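Local coordinates for protein AlyGC (Glaciecola chathamensis, PDB 5GKD) that probably cleaves alginate by beta-elimination, as an alginate lyase of polysaccharide lyase family 6, at residues Met640-Phe645 with Met670-Phe675. Sequence-based numbering, arbitrary orientation.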
ATOM      1  N   MET A 640      17.511  21.470   8.211  1.00 25.60           N
ATOM      2  CA  MET A 640      16.850  22.587   7.543  1.00 26.40           C
ATOM      3  C   MET A 640      17.495  23.901   7.956  1.00 27.99           C
ATOM      4  O   MET A 640      17.414  24.293   9.122  1.00 26.45           O
ATOM      5  CB  MET A 640      15.357  22.600   7.844  1.00 26.64           C
ATOM      6  CG  MET A 640      14.655  21.371   7.350  1.00 26.87           C
ATOM      7  SD  MET A 640      12.882  21.549   7.252  1.00 30.64           S
ATOM      8  CE  MET A 640      12.439  19.892   6.670  1.00 25.67           C
ATOM      9  N   ASN A 641      18.105  24.591   6.990  1.00 30.57           N
ATOM     10  CA  ASN A 641      18.898  25.781   7.252  1.00 29.96           C
ATOM     11  C   ASN A 641      18.561  26.881   6.262  1.00 30.92           C
ATOM     12  O   ASN A 641      18.416  26.631   5.060  1.00 26.39           O
ATOM     13  CB  ASN A 641      20.403  25.509   7.157  1.00 28.51           C
ATOM     14  CG  ASN A 641      20.849  24.399   8.057  1.00 35.68           C
ATOM     15  OD1 ASN A 641      20.363  24.254   9.180  1.00 36.91           O
ATOM     16  ND2 ASN A 641      21.778  23.591   7.569  1.00 32.14           N
ATOM     17  N   ASN A 642      18.488  28.111   6.772  1.00 29.41           N
ATOM     18  CA  ASN A 642      18.508  29.306   5.935  1.00 28.13           C
ATOM     19  C   ASN A 642      17.279  29.394   5.042  1.00 27.97           C
ATOM     20  O   ASN A 642      17.353  29.894   3.924  1.00 28.96           O
ATOM     21  CB  ASN A 642      19.794  29.371   5.101  1.00 32.21           C
ATOM     22  CG  ASN A 642      21.029  29.559   5.959  1.00 41.86           C
ATOM     23  OD1 ASN A 642      21.295  30.675   6.384  1.00 43.92           O
ATOM     24  ND2 ASN A 642      21.775  28.476   6.246  1.00 44.15           N
ATOM     25  N   ASN A 643      16.146  28.916   5.534  1.00 27.72           N
ATOM     26  CA  ASN A 643      14.896  28.971   4.793  1.00 28.26           C
ATOM     27  C   ASN A 643      14.008  30.072   5.351  1.00 25.16           C
ATOM     28  O   ASN A 643      14.143  30.492   6.497  1.00 29.30           O
ATOM     29  CB  ASN A 643      14.131  27.635   4.859  1.00 24.43           C
ATOM     30  CG  ASN A 643      14.975  26.444   4.461  1.00 23.77           C
ATOM     31  OD1 ASN A 643      15.264  26.224   3.282  1.00 29.07           O
ATOM     32  ND2 ASN A 643      15.372  25.668   5.442  1.00 25.57           N
ATOM     33  N   ILE A 644      13.059  30.498   4.533  1.00 28.19           N
ATOM     34  CA  ILE A 644      12.006  31.406   4.947  1.00 28.92           C
ATOM     35  C   ILE A 644      10.687  30.691   4.738  1.00 25.65           C
ATOM     36  O   ILE A 644      10.363  30.299   3.611  1.00 30.82           O
ATOM     37  CB  ILE A 644      12.047  32.732   4.170  1.00 30.98           C
ATOM     38  CG1 ILE A 644      13.336  33.492   4.479  1.00 32.12           C
ATOM     39  CG2 ILE A 644      10.830  33.588   4.496  1.00 31.14           C
ATOM     40  CD1 ILE A 644      14.505  33.092   3.603  1.00 40.90           C
ATOM     41  N   PHE A 645       9.932  30.519   5.813  1.00 24.87           N
ATOM     42  CA  PHE A 645       8.633  29.865   5.778  1.00 27.78           C
ATOM     43  C   PHE A 645       7.573  30.885   6.175  1.00 30.01           C
ATOM     44  O   PHE A 645       7.621  31.419   7.287  1.00 31.25           O
ATOM     45  CB  PHE A 645       8.590  28.658   6.730  1.00 27.09           C
ATOM     46  CG  PHE A 645       9.742  27.671   6.577  1.00 26.26           C
ATOM     47  CD1 PHE A 645       9.885  26.898   5.427  1.00 28.26           C
ATOM     48  CD2 PHE A 645      10.623  27.451   7.625  1.00 26.95           C
ATOM     49  CE1 PHE A 645      10.916  25.964   5.308  1.00 23.57           C
ATOM     50  CE2 PHE A 645      11.663  26.522   7.514  1.00 23.88           C
ATOM     51  CZ  PHE A 645      11.802  25.773   6.350  1.00 22.67           C
ATOM     52  N   MET A 670      17.976  22.527  12.829  1.00 25.88           N
ATOM     53  CA  MET A 670      17.235  23.644  12.244  1.00 28.16           C
ATOM     54  C   MET A 670      17.934  24.948  12.602  1.00 31.76           C
ATOM     55  O   MET A 670      17.985  25.326  13.776  1.00 32.35           O
ATOM     56  CB  MET A 670      15.785  23.675  12.727  1.00 30.85           C
ATOM     57  CG  MET A 670      14.775  22.883  11.885  1.00 32.16           C
ATOM     58  SD  MET A 670      14.953  21.099  12.010  1.00 43.54           S
ATOM     59  CE  MET A 670      15.137  20.912  13.737  1.00 27.46           C
ATOM     60  N   THR A 671      18.417  25.659  11.587  1.00 30.65           N
ATOM     61  CA  THR A 671      19.394  26.725  11.764  1.00 30.64           C
ATOM     62  C   THR A 671      19.066  27.891  10.841  1.00 27.61           C
ATOM     63  O   THR A 671      18.847  27.690   9.648  1.00 30.25           O
ATOM     64  CB  THR A 671      20.803  26.168  11.481  1.00 33.61           C
ATOM     65  OG1 THR A 671      21.434  25.799  12.710  1.00 39.13           O
ATOM     66  CG2 THR A 671      21.672  27.124  10.704  1.00 37.56           C
ATOM     67  N   THR A 672      18.987  29.099  11.400  1.00 29.78           N
ATOM     68  CA  THR A 672      18.955  30.326  10.606  1.00 30.19           C
ATOM     69  C   THR A 672      17.727  30.379   9.692  1.00 29.22           C
ATOM     70  O   THR A 672      17.788  30.867   8.563  1.00 27.80           O
ATOM     71  CB  THR A 672      20.247  30.480   9.791  1.00 33.26           C
ATOM     72  OG1 THR A 672      21.361  30.123  10.609  1.00 36.75           O
ATOM     73  CG2 THR A 672      20.452  31.912   9.338  1.00 33.05           C
ATOM     74  N   ASN A 673      16.602  29.874  10.174  1.00 25.93           N
ATOM     75  CA  ASN A 673      15.362  29.942   9.419  1.00 29.54           C
ATOM     76  C   ASN A 673      14.497  31.080   9.950  1.00 30.07           C
ATOM     77  O   ASN A 673      14.703  31.578  11.051  1.00 32.20           O
ATOM     78  CB  ASN A 673      14.569  28.631   9.509  1.00 26.74           C
ATOM     79  CG  ASN A 673      15.386  27.406   9.114  1.00 27.87           C
ATOM     80  OD1 ASN A 673      15.620  27.159   7.939  1.00 27.38           O
ATOM     81  ND2 ASN A 673      15.795  26.621  10.109  1.00 26.70           N
ATOM     82  N   GLU A 674      13.509  31.470   9.153  1.00 30.51           N
ATOM     83  CA  GLU A 674      12.406  32.311   9.602  1.00 31.72           C
ATOM     84  C   GLU A 674      11.104  31.521   9.517  1.00 28.41           C
ATOM     85  O   GLU A 674      10.762  30.989   8.454  1.00 27.81           O
ATOM     86  CB  GLU A 674      12.289  33.583   8.755  1.00 33.32           C
ATOM     87  CG  GLU A 674      13.553  34.419   8.647  1.00 34.31           C
ATOM     88  CD  GLU A 674      13.363  35.631   7.729  1.00 42.42           C
ATOM     89  OE1 GLU A 674      12.194  35.994   7.444  1.00 35.73           O
ATOM     90  OE2 GLU A 674      14.382  36.209   7.284  1.00 43.61           O
ATOM     91  N   PHE A 675      10.388  31.441  10.631  1.00 29.73           N
ATOM     92  CA  PHE A 675       9.053  30.853  10.686  1.00 31.97           C
ATOM     93  C   PHE A 675       8.077  31.991  10.974  1.00 30.28           C
ATOM     94  O   PHE A 675       7.872  32.365  12.130  1.00 34.33           O
ATOM     95  CB  PHE A 675       8.957  29.761  11.749  1.00 27.20           C
ATOM     96  CG  PHE A 675       9.689  28.489  11.411  1.00 31.56           C
ATOM     97  CD1 PHE A 675      11.063  28.393  11.595  1.00 29.83           C
ATOM     98  CD2 PHE A 675       8.997  27.362  10.978  1.00 28.07           C
ATOM     99  CE1 PHE A 675      11.738  27.219  11.311  1.00 25.60           C
ATOM    100  CE2 PHE A 675       9.675  26.182  10.690  1.00 29.31           C
ATOM    101  CZ  PHE A 675      11.045  26.115  10.860  1.00 28.52           C
TER
HETATM  102  O   HOH W   1      16.716  32.678   6.566  1.00 37.80           O
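N643 and N673 lie side by side as successive rungs of an asparagine ladder inside a right-handed parallel beta-helix, where successive coils repeat the same strand-turn-strand corner. M640 pairs with M670 and N641 with T671 before the bend, I644 with E674 and F645 with F675 after it. At the bend itself N642 and T672 both take left-handed helical backbone angles, which asparagine adopts readily and a beta-branched threonine less so.

N673 shows why asparagine suits the inward rung. Its CB lies 3.6 Å from N643 O and also skirts the ring of F645. CG lies anti to the carbonyl carbon and beside the backbone N (chi1 -54°), and comes nearest M640 O; the amide plane is only 2° from that of N643. N673 OD1 accepts two hydrogen bonds, from N643 N at 3.0 Å and from N643 ND2 at 2.9 Å, which arrive from opposite faces of its plane. N673 ND2 donates almost straight to M640 O, 3.0 Å away, and also to N697 OD1 of the next coil, while N643 ND2 continues the ladder to I609 O. M640 O also accepts from T671 N. A leucine in place of N673 would probably leave N643 N without its acceptor and M640 O with only the bond from T671 N.

Beside the ladder, F645 and F675 meet obliquely, planes at 49°, and F645 CD2 sits over one face of the F675 ring, 3.5 Å from F675 CZ.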